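Local coordinates for protein similar to N-acetyltransferase (PDB 4MBU) that probably transfers an acetyl group from acetyl-coenzyme A to an acceptor amine, as other Gcn5-related N-acetyltransferases do, at residues W44-I55 with G66-R74; A99-I107 with K131-K139. One frame throughout, in Å; residues are numbered along the deposited sequence.

Overall arrangement
The two contacts sit about 18 Å apart, centre to centre, in one GNAT domain and follow one another along the chain. Contact 1 fastens the end of helix 38-50 and the loop after it to strand 63-72; contact 2 packs helix 98-112 against helix 127-135 and the turn that follows. They meet where helix 98-112 lies against the strand, with A68 CB 3.8 Å from L106 CD1. Contact 2 probably lies nearer the cofactor's pyrophosphate, which GNAT enzymes hold at the start of the helix corresponding to 98-112. Bound cadmium ions lie about 7 Å from the side chains of P54 and of H133.

Contact 1: residues W44-I55 with G66-R74; sequences WFETKQRNHEPI and GFATFGSFR
T69 and K48 are at the centre of the polar part of this contact. T69 OG1 receives a hydrogen bond from K48 NZ at 2.8 Å and donates one to P54 O, nearly in line with the carbonyl bond (C=O...O angle 163°); its length of 2.5 Å between T69 OG1 and P54 O is short for such a pair. Threonine suits the place because one hydroxyl can accept from the amine and donate to the carbonyl while the methyl serves the apolar side. The lysine chain bends at its second torsion (chi2 -95°), bringing the amine against the strand tip to tip with T69. There it also forms a salt bridge with E53 OE1, 2.9 Å from K48 NZ, which it meets on the anti side, 34° out of the carboxylate plane; F70 O lies 2.7 Å from the same NZ. The other carboxylate oxygen, E53 OE2, reaches S72 N through a bridging water. G71, which has no side chain, lets the K48 amine and the E53 carboxylate lie close against the strand backbone, E53 CD 3.8 Å from G71 CA.

The apolar contacts lie on both faces of the strand. T69 CG2 meets the indole of W44 at its edge, 4.0 Å from CZ2, and W44 CH2 comes 4.3 Å from F67 CE2. On the other face P54 lies over the F70 ring, CG 3.7 Å from its centroid in a CH-pi contact, and the rigid proline ring suits that flat surface. On this face F70 and A68 touch L106 of helix 98-112; on the face of W44 and T69, F67 touches I16 of helix 13-26.

A Schellman motif with H52 at positive phi ends helix 38-50 and turns the chain toward the strand. The carboxylate would be expected to favour the charged form of the buried K48, while T69, bonded to both K48 and P54 O, joins the helix end and the following loop to the strand.

Contact 2: residues A99-I107 with K131-K139; sequences ASQLLQRLI and KLHQKFNFK
L132 straddles the first turn of the facing helix, its two methyls on neighbouring residues: CD2 lies 3.6 Å from A99 CB and CD1 3.6 Å from S100 CB. Small side chains at 99 and 100 allow the branched leucine to come this close. One residue on, the face of the H133 imidazole takes L103 CD2, 4.2 Å from the ring centroid. Both ring nitrogens are bonded elsewhere, ND1 to S129 O and NE2 to H85 NE2, so a methyl over the face costs no hydrogen bond.

K135 bends at its third torsion (chi3 83°), which carries NZ across to S100 OG, to which it donates at 3.0 Å, a polar clasp at the more exposed margin. F136 then fills the groove. L103 CG stands 4.2 Å above its ring centre in a CH-pi contact, S100 OG lies at the ring edge near its plane, and I107 CD1 approaches CD1 of the ring to 3.8 Å. A flat, broad ring can serve three successive helical turns in this way. The helix ends here in a Schellman motif: N137, with positive phi, has its N bonded to Q134 O, and F138 N reaches back to H133 O. That turn brings F138 between the helix pair and the sheet, where CZ lies 4.2 Å from L103 CD1 and I107 CD1 sits at the ring edge; H133 CD2 lies over the centre of one face of the F138 ring.

The two helix axes cross at -44° and lie on one face of the sheet. L103 and I107 reach the sheet at strands 82-89, 117-123 and 153-163, F138 touches L118, Y160 and L162, and Q134 and K139 continue outward to bond a neighbouring subunit.

Contact 1: residues W44-I55 with G66-R74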
loop_
_atom_site.group_PDB
_atom_site.type_symbol
_atom_site.label_atom_id
_atom_site.label_comp_id
_atom_site.label_asym_id
_atom_site.label_seq_id
_atom_site.Cartn_x
_atom_site.Cartn_y
_atom_site.Cartn_z
ATOM N N TRP A 44 33.048 -4.473 4.308
ATOM C CA TRP A 44 31.671 -4.925 4.509
ATOM C C TRP A 44 31.627 -6.441 4.723
ATOM O O TRP A 44 31.033 -6.925 5.688
ATOM C CB TRP A 44 30.817 -4.495 3.309
ATOM C CG TRP A 44 29.429 -5.092 3.218
ATOM C CD1 TRP A 44 28.269 -4.589 3.751
ATOM C CD2 TRP A 44 29.056 -6.280 2.509
ATOM N NE1 TRP A 44 27.204 -5.400 3.421
ATOM C CE2 TRP A 44 27.664 -6.447 2.662
ATOM C CE3 TRP A 44 29.772 -7.228 1.769
ATOM C CZ2 TRP A 44 26.976 -7.520 2.101
ATOM C CZ3 TRP A 44 29.085 -8.288 1.205
ATOM C CH2 TRP A 44 27.703 -8.428 1.376
ATOM N N PHE A 45 32.288 -7.177 3.836
ATOM C CA PHE A 45 32.375 -8.635 3.922
ATOM C C PHE A 45 33.028 -9.111 5.224
ATOM O O PHE A 45 32.532 -10.037 5.882
ATOM C CB PHE A 45 33.141 -9.190 2.717
ATOM C CG PHE A 45 33.274 -10.688 2.716
ATOM C CD1 PHE A 45 32.250 -11.486 2.235
ATOM C CD2 PHE A 45 34.431 -11.298 3.176
ATOM C CE1 PHE A 45 32.367 -12.869 2.221
ATOM C CE2 PHE A 45 34.555 -12.678 3.164
ATOM C CZ PHE A 45 33.518 -13.463 2.688
ATOM N N GLU A 46 34.136 -8.478 5.597
ATOM C CA GLU A 46 34.846 -8.862 6.815
ATOM C C GLU A 46 33.980 -8.596 8.043
ATOM O O GLU A 46 33.930 -9.408 8.967
ATOM C CB GLU A 46 36.182 -8.120 6.924
ATOM C CG GLU A 46 37.251 -8.583 5.935
ATOM C CD GLU A 46 38.565 -7.829 6.099
ATOM O OE1 GLU A 46 38.666 -6.999 7.031
ATOM O OE2 GLU A 46 39.495 -8.067 5.297
ATOM N N THR A 47 33.292 -7.459 8.032
ATOM C CA THR A 47 32.367 -7.096 9.107
ATOM C C THR A 47 31.208 -8.096 9.241
ATOM O O THR A 47 30.856 -8.510 10.355
ATOM C CB THR A 47 31.813 -5.679 8.889
ATOM O OG1 THR A 47 32.895 -4.742 8.956
ATOM C CG2 THR A 47 30.768 -5.329 9.942
ATOM N N LYS A 48 30.618 -8.477 8.107
ATOM C CA LYS A 48 29.563 -9.494 8.094
ATOM C C LYS A 48 30.102 -10.812 8.643
ATOM O O LYS A 48 29.396 -11.533 9.346
ATOM C CB LYS A 48 29.022 -9.702 6.670
ATOM C CG LYS A 48 28.130 -8.573 6.144
ATOM C CD LYS A 48 26.672 -8.895 6.379
ATOM C CE LYS A 48 25.759 -7.714 6.077
ATOM N NZ LYS A 48 24.366 -8.037 6.532
ATOM N N GLN A 49 31.353 -11.127 8.318
ATOM C CA GLN A 49 31.965 -12.351 8.824
ATOM C C GLN A 49 32.151 -12.297 10.341
ATOM O O GLN A 49 31.895 -13.281 11.037
ATOM C CB GLN A 49 33.299 -12.646 8.123
ATOM C CG GLN A 49 33.150 -13.164 6.700
ATOM C CD GLN A 49 34.336 -14.005 6.250
ATOM O OE1 GLN A 49 35.491 -13.562 6.301
ATOM N NE2 GLN A 49 34.055 -15.229 5.811
ATOM N N ARG A 50 32.586 -11.149 10.850
ATOM C CA ARG A 50 32.758 -10.972 12.290
ATOM C C ARG A 50 31.414 -11.068 13.018
ATOM O O ARG A 50 31.324 -11.642 14.104
ATOM C CB ARG A 50 33.419 -9.623 12.605
ATOM C CG ARG A 50 34.827 -9.436 12.056
ATOM C CD ARG A 50 35.515 -8.247 12.726
ATOM N NE ARG A 50 34.646 -7.073 12.799
ATOM C CZ ARG A 50 34.674 -6.060 11.936
ATOM N NH1 ARG A 50 35.533 -6.069 10.922
ATOM N NH2 ARG A 50 33.841 -5.037 12.087
ATOM N N ASN A 51 30.372 -10.510 12.412
ATOM C CA ASN A 51 29.057 -10.463 13.038
ATOM C C ASN A 51 28.207 -11.710 12.814
ATOM O O ASN A 51 27.059 -11.755 13.237
ATOM C CB ASN A 51 28.299 -9.218 12.566
ATOM C CG ASN A 51 28.925 -7.928 13.073
ATOM O OD1 ASN A 51 29.653 -7.933 14.061
ATOM N ND2 ASN A 51 28.641 -6.816 12.395
ATOM N N HIS A 52 28.774 -12.714 12.149
ATOM C CA HIS A 52 28.032 -13.921 11.775
ATOM C C HIS A 52 26.707 -13.621 11.056
ATOM O O HIS A 52 25.685 -14.265 11.299
ATOM C CB HIS A 52 27.821 -14.839 12.991
ATOM C CG HIS A 52 29.090 -15.398 13.547
ATOM N ND1 HIS A 52 29.771 -14.811 14.600
ATOM C CD2 HIS A 52 29.825 -16.480 13.194
ATOM C CE1 HIS A 52 30.851 -15.510 14.870
ATOM N NE2 HIS A 52 30.910 -16.533 14.028
ATOM N N GLU A 53 26.732 -12.635 10.167
ATOM C CA GLU A 53 25.583 -12.349 9.327
ATOM C C GLU A 53 25.810 -13.032 7.986
ATOM O O GLU A 53 26.905 -12.979 7.434
ATOM C CB GLU A 53 25.404 -10.832 9.166
ATOM C CG GLU A 53 25.147 -10.115 10.494
ATOM C CD GLU A 53 25.095 -8.596 10.379
ATOM O OE1 GLU A 53 25.346 -8.047 9.283
ATOM O OE2 GLU A 53 24.794 -7.943 11.402
ATOM N N PRO A 54 24.769 -13.667 7.444
ATOM C CA PRO A 54 24.951 -14.434 6.211
ATOM C C PRO A 54 25.027 -13.555 4.956
ATOM O O PRO A 54 24.454 -12.458 4.910
ATOM C CB PRO A 54 23.687 -15.303 6.159
ATOM C CG PRO A 54 22.639 -14.464 6.854
ATOM C CD PRO A 54 23.363 -13.646 7.898
ATOM N N ILE A 55 25.752 -14.040 3.954
ATOM C CA ILE A 55 25.733 -13.463 2.621
ATOM C C ILE A 55 25.584 -14.642 1.675
ATOM O O ILE A 55 26.404 -15.561 1.693
ATOM C CB ILE A 55 27.046 -12.732 2.284
ATOM C CG1 ILE A 55 27.429 -11.763 3.402
ATOM C CG2 ILE A 55 26.907 -11.981 0.954
ATOM C CD1 ILE A 55 28.846 -11.220 3.293
ATOM N N GLY A 66 23.506 -12.990 -8.554
ATOM C CA GLY A 66 22.777 -12.253 -7.531
ATOM C C GLY A 66 23.350 -12.457 -6.152
ATOM O O GLY A 66 24.082 -13.424 -5.934
ATOM N N PHE A 67 23.032 -11.558 -5.222
ATOM C CA PHE A 67 23.440 -11.754 -3.829
ATOM C C PHE A 67 22.407 -11.206 -2.859
ATOM O O PHE A 67 21.522 -10.455 -3.257
ATOM C CB PHE A 67 24.844 -11.196 -3.555
ATOM C CG PHE A 67 24.893 -9.714 -3.338
ATOM C CD1 PHE A 67 24.967 -8.841 -4.419
ATOM C CD2 PHE A 67 24.912 -9.190 -2.046
ATOM C CE1 PHE A 67 25.030 -7.454 -4.212
ATOM C CE2 PHE A 67 24.980 -7.814 -1.832
ATOM C CZ PHE A 67 25.035 -6.944 -2.915
ATOM N N ALA A 68 22.507 -11.618 -1.596
ATOM C CA ALA A 68 21.503 -11.281 -0.586
ATOM C C ALA A 68 22.063 -11.415 0.813
ATOM O O ALA A 68 22.891 -12.285 1.086
ATOM C CB ALA A 68 20.283 -12.164 -0.732
ATOM N N THR A 69 21.597 -10.558 1.712
ATOM C CA THR A 69 22.089 -10.610 3.071
ATOM C C THR A 69 21.048 -10.096 4.060
ATOM O O THR A 69 20.050 -9.489 3.663
ATOM C CB THR A 69 23.418 -9.809 3.207
ATOM O OG1 THR A 69 23.958 -9.988 4.522
ATOM C CG2 THR A 69 23.184 -8.320 2.963
ATOM N N PHE A 70 21.254 -10.370 5.346
ATOM C CA PHE A 70 20.482 -9.646 6.356
ATOM C C PHE A 70 21.350 -9.147 7.503
ATOM O O PHE A 70 22.497 -9.578 7.657
ATOM C CB PHE A 70 19.220 -10.403 6.821
ATOM C CG PHE A 70 19.479 -11.676 7.615
ATOM C CD1 PHE A 70 18.987 -12.892 7.164
ATOM C CD2 PHE A 70 20.152 -11.647 8.835
ATOM C CE1 PHE A 70 19.182 -14.056 7.902
ATOM C CE2 PHE A 70 20.367 -12.816 9.566
ATOM C CZ PHE A 70 19.878 -14.016 9.101
ATOM N N GLY A 71 20.810 -8.219 8.287
ATOM C CA GLY A 71 21.539 -7.662 9.411
ATOM C C GLY A 71 20.607 -6.855 10.290
ATOM O O GLY A 71 19.397 -7.069 10.272
ATOM N N SER A 72 21.167 -5.913 11.040
ATOM C CA SER A 72 20.395 -5.157 12.025
ATOM C C SER A 72 19.367 -4.252 11.349
ATOM O O SER A 72 19.637 -3.698 10.288
ATOM C CB SER A 72 21.343 -4.324 12.895
ATOM O OG SER A 72 20.663 -3.272 13.549
ATOM N N PHE A 73 18.187 -4.116 11.953
ATOM C CA PHE A 73 17.180 -3.197 11.426
ATOM C C PHE A 73 17.345 -1.799 12.036
ATOM O O PHE A 73 17.510 -0.815 11.312
ATOM C CB PHE A 73 15.765 -3.736 11.650
ATOM C CG PHE A 73 14.689 -2.702 11.445
ATOM C CD1 PHE A 73 14.573 -2.025 10.234
ATOM C CD2 PHE A 73 13.796 -2.406 12.463
ATOM C CE1 PHE A 73 13.587 -1.060 10.052
ATOM C CE2 PHE A 73 12.805 -1.457 12.290
ATOM C CZ PHE A 73 12.701 -0.779 11.080
ATOM N N ARG A 74 17.294 -1.711 13.368
ATOM C CA ARG A 74 17.591 -0.460 14.067
ATOM C C ARG A 74 18.570 -0.767 15.183
ATOM O O ARG A 74 18.493 -1.833 15.792
ATOM C CB ARG A 74 16.318 0.199 14.618
ATOM C CG ARG A 74 15.597 1.065 13.585
ATOM C CD ARG A 74 14.129 1.325 13.927
ATOM N NE ARG A 74 13.937 2.314 14.992
ATOM C CZ ARG A 74 14.025 3.631 14.820
ATOM N NH1 ARG A 74 14.338 4.129 13.627
ATOM N NH2 ARG A 74 13.821 4.450 15.846
HETATM O O HOH W 1 23.927 -5.645 11.228
#

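Contact 2: residues A99-I107 with K131-K139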
loop_
_atom_site.group_PDB
_atom_site.type_symbol
_atom_site.label_atom_id
_atom_site.label_comp_id
_atom_site.label_asym_id
_atom_site.label_seq_id
_atom_site.Cartn_x
_atom_site.Cartn_y
_atom_site.Cartn_z
ATOM N N ALA A 99 15.757 -13.646 -7.433
ATOM C CA ALA A 99 15.343 -12.922 -6.231
ATOM C C ALA A 99 14.530 -13.826 -5.319
ATOM O O ALA A 99 14.779 -13.889 -4.120
ATOM C CB ALA A 99 14.542 -11.673 -6.603
ATOM N N SER A 100 13.570 -14.541 -5.895
ATOM C CA SER A 100 12.733 -15.473 -5.141
ATOM C C SER A 100 13.537 -16.559 -4.409
ATOM O O SER A 100 13.293 -16.845 -3.227
ATOM C CB SER A 100 11.705 -16.104 -6.085
ATOM O OG SER A 100 10.921 -17.069 -5.419
ATOM N N GLN A 101 14.502 -17.161 -5.101
ATOM C CA GLN A 101 15.340 -18.193 -4.487
ATOM C C GLN A 101 16.215 -17.633 -3.361
ATOM O O GLN A 101 16.415 -18.283 -2.309
ATOM C CB GLN A 101 16.202 -18.893 -5.549
ATOM C CG GLN A 101 15.400 -19.766 -6.526
ATOM C CD GLN A 101 16.292 -20.545 -7.488
ATOM O OE1 GLN A 101 17.234 -21.228 -7.079
ATOM N NE2 GLN A 101 16.007 -20.425 -8.774
ATOM N N LEU A 102 16.734 -16.426 -3.582
ATOM C CA LEU A 102 17.519 -15.762 -2.548
ATOM C C LEU A 102 16.663 -15.460 -1.315
ATOM O O LEU A 102 17.067 -15.752 -0.197
ATOM C CB LEU A 102 18.195 -14.500 -3.096
ATOM C CG LEU A 102 19.399 -14.822 -3.987
ATOM C CD1 LEU A 102 19.836 -13.620 -4.765
ATOM C CD2 LEU A 102 20.545 -15.323 -3.137
ATOM N N LEU A 103 15.471 -14.906 -1.519
ATOM C CA LEU A 103 14.587 -14.580 -0.403
ATOM C C LEU A 103 14.228 -15.836 0.372
ATOM O O LEU A 103 14.226 -15.843 1.602
ATOM C CB LEU A 103 13.310 -13.890 -0.899
ATOM C CG LEU A 103 12.296 -13.581 0.198
ATOM C CD1 LEU A 103 12.948 -12.827 1.360
ATOM C CD2 LEU A 103 11.139 -12.767 -0.378
ATOM N N GLN A 104 13.919 -16.898 -0.356
ATOM C CA GLN A 104 13.612 -18.183 0.273
ATOM C C GLN A 104 14.760 -18.610 1.190
ATOM O O GLN A 104 14.547 -18.987 2.359
ATOM C CB GLN A 104 13.364 -19.224 -0.821
ATOM C CG GLN A 104 13.040 -20.613 -0.326
ATOM C CD GLN A 104 12.823 -21.583 -1.473
ATOM O OE1 GLN A 104 13.434 -21.450 -2.540
ATOM N NE2 GLN A 104 11.947 -22.560 -1.265
ATOM N N ARG A 105 15.984 -18.521 0.671
ATOM C CA ARG A 105 17.151 -18.914 1.462
ATOM C C ARG A 105 17.356 -18.016 2.693
ATOM O O ARG A 105 17.649 -18.500 3.795
ATOM C CB ARG A 105 18.399 -18.946 0.570
ATOM C CG ARG A 105 19.667 -19.411 1.269
ATOM C CD ARG A 105 19.580 -20.878 1.697
ATOM N NE ARG A 105 20.787 -21.297 2.409
ATOM C CZ ARG A 105 20.973 -21.146 3.720
ATOM N NH1 ARG A 105 20.029 -20.587 4.473
ATOM N NH2 ARG A 105 22.110 -21.551 4.282
ATOM N N LEU A 106 17.164 -16.711 2.507
ATOM C CA LEU A 106 17.217 -15.754 3.618
ATOM C C LEU A 106 16.229 -16.125 4.707
ATOM O O LEU A 106 16.577 -16.130 5.887
ATOM C CB LEU A 106 16.909 -14.327 3.144
ATOM C CG LEU A 106 17.976 -13.609 2.320
ATOM C CD1 LEU A 106 17.432 -12.256 1.804
ATOM C CD2 LEU A 106 19.249 -13.413 3.142
ATOM N N ILE A 107 14.994 -16.426 4.311
ATOM C CA ILE A 107 13.959 -16.786 5.278
ATOM C C ILE A 107 14.339 -18.057 6.039
ATOM O O ILE A 107 14.229 -18.092 7.265
ATOM C CB ILE A 107 12.562 -16.951 4.625
ATOM C CG1 ILE A 107 12.070 -15.615 4.072
ATOM C CG2 ILE A 107 11.545 -17.448 5.646
ATOM C CD1 ILE A 107 10.730 -15.721 3.378
ATOM N N LYS A 131 5.789 -7.183 -5.190
ATOM C CA LYS A 131 5.070 -8.396 -5.581
ATOM C C LYS A 131 5.752 -9.664 -5.049
ATOM O O LYS A 131 5.088 -10.605 -4.579
ATOM C CB LYS A 131 4.944 -8.460 -7.106
ATOM C CG LYS A 131 4.410 -9.783 -7.617
ATOM C CD LYS A 131 4.524 -9.891 -9.138
ATOM C CE LYS A 131 3.377 -10.723 -9.699
ATOM N NZ LYS A 131 2.062 -10.142 -9.305
ATOM N N LEU A 132 7.081 -9.688 -5.121
ATOM C CA LEU A 132 7.846 -10.849 -4.634
ATOM C C LEU A 132 7.662 -11.021 -3.135
ATOM O O LEU A 132 7.555 -12.133 -2.614
ATOM C CB LEU A 132 9.331 -10.667 -4.949
ATOM C CG LEU A 132 10.232 -11.748 -4.357
ATOM C CD1 LEU A 132 9.980 -13.073 -5.047
ATOM C CD2 LEU A 132 11.692 -11.350 -4.452
ATOM N N HIS A 133 7.627 -9.908 -2.424
ATOM C CA HIS A 133 7.506 -10.007 -0.981
ATOM C C HIS A 133 6.109 -10.413 -0.553
ATOM O O HIS A 133 5.941 -11.228 0.365
ATOM C CB HIS A 133 7.986 -8.719 -0.315
ATOM C CG HIS A 133 9.474 -8.647 -0.209
ATOM N ND1 HIS A 133 10.283 -8.330 -1.281
ATOM C CD2 HIS A 133 10.307 -8.919 0.823
ATOM C CE1 HIS A 133 11.548 -8.372 -0.899
ATOM N NE2 HIS A 133 11.588 -8.731 0.372
ATOM N N GLN A 134 5.106 -9.858 -1.228
ATOM C CA GLN A 134 3.732 -10.278 -0.997
ATOM C C GLN A 134 3.597 -11.778 -1.232
ATOM O O GLN A 134 2.899 -12.460 -0.483
ATOM C CB GLN A 134 2.774 -9.514 -1.918
ATOM C CG GLN A 134 2.627 -8.030 -1.581
ATOM C CD GLN A 134 1.628 -7.344 -2.495
ATOM O OE1 GLN A 134 1.705 -7.479 -3.717
ATOM N NE2 GLN A 134 0.679 -6.611 -1.909
ATOM N N LYS A 135 4.262 -12.286 -2.273
ATOM C CA LYS A 135 4.228 -13.727 -2.556
ATOM C C LYS A 135 4.696 -14.556 -1.360
ATOM O O LYS A 135 4.148 -15.620 -1.092
ATOM C CB LYS A 135 5.066 -14.075 -3.797
ATOM C CG LYS A 135 4.917 -15.533 -4.252
ATOM C CD LYS A 135 5.784 -15.870 -5.481
ATOM C CE LYS A 135 7.224 -16.199 -5.089
ATOM N NZ LYS A 135 8.033 -16.829 -6.187
ATOM N N PHE A 136 5.698 -14.059 -0.632
ATOM C CA PHE A 136 6.214 -14.765 0.543
ATOM C C PHE A 136 5.513 -14.328 1.829
ATOM O O PHE A 136 6.033 -14.533 2.927
ATOM C CB PHE A 136 7.729 -14.557 0.664
ATOM C CG PHE A 136 8.529 -15.416 -0.279
ATOM C CD1 PHE A 136 9.040 -16.634 0.142
ATOM C CD2 PHE A 136 8.745 -15.022 -1.589
ATOM C CE1 PHE A 136 9.764 -17.432 -0.724
ATOM C CE2 PHE A 136 9.468 -15.816 -2.454
ATOM C CZ PHE A 136 9.979 -17.021 -2.021
ATOM N N ASN A 137 4.346 -13.705 1.679
ATOM C CA ASN A 137 3.500 -13.341 2.816
ATOM C C ASN A 137 4.062 -12.256 3.753
ATOM O O ASN A 137 3.747 -12.227 4.949
ATOM C CB ASN A 137 3.092 -14.603 3.584
ATOM C CG ASN A 137 2.362 -15.605 2.698
ATOM O OD1 ASN A 137 1.439 -15.239 1.956
ATOM N ND2 ASN A 137 2.785 -16.870 2.755
ATOM N N PHE A 138 4.895 -11.370 3.208
ATOM C CA PHE A 138 5.231 -10.129 3.903
ATOM C C PHE A 138 3.986 -9.246 3.885
ATOM O O PHE A 138 3.252 -9.249 2.893
ATOM C CB PHE A 138 6.374 -9.406 3.188
ATOM C CG PHE A 138 7.736 -9.967 3.486
ATOM C CD1 PHE A 138 8.101 -11.232 3.033
ATOM C CD2 PHE A 138 8.672 -9.214 4.191
ATOM C CE1 PHE A 138 9.366 -11.736 3.297
ATOM C CE2 PHE A 138 9.938 -9.714 4.455
ATOM C CZ PHE A 138 10.285 -10.976 4.014
ATOM N N LYS A 139 3.732 -8.520 4.975
ATOM C CA LYS A 139 2.635 -7.543 5.032
ATOM C C LYS A 139 3.171 -6.118 4.921
ATOM O O LYS A 139 4.158 -5.759 5.577
ATOM C CB LYS A 139 1.893 -7.643 6.376
ATOM C CG LYS A 139 1.522 -9.052 6.797
ATOM C CD LYS A 139 0.576 -9.660 5.803
ATOM C CE LYS A 139 -0.024 -10.950 6.332
ATOM N NZ LYS A 139 -0.863 -11.570 5.265
#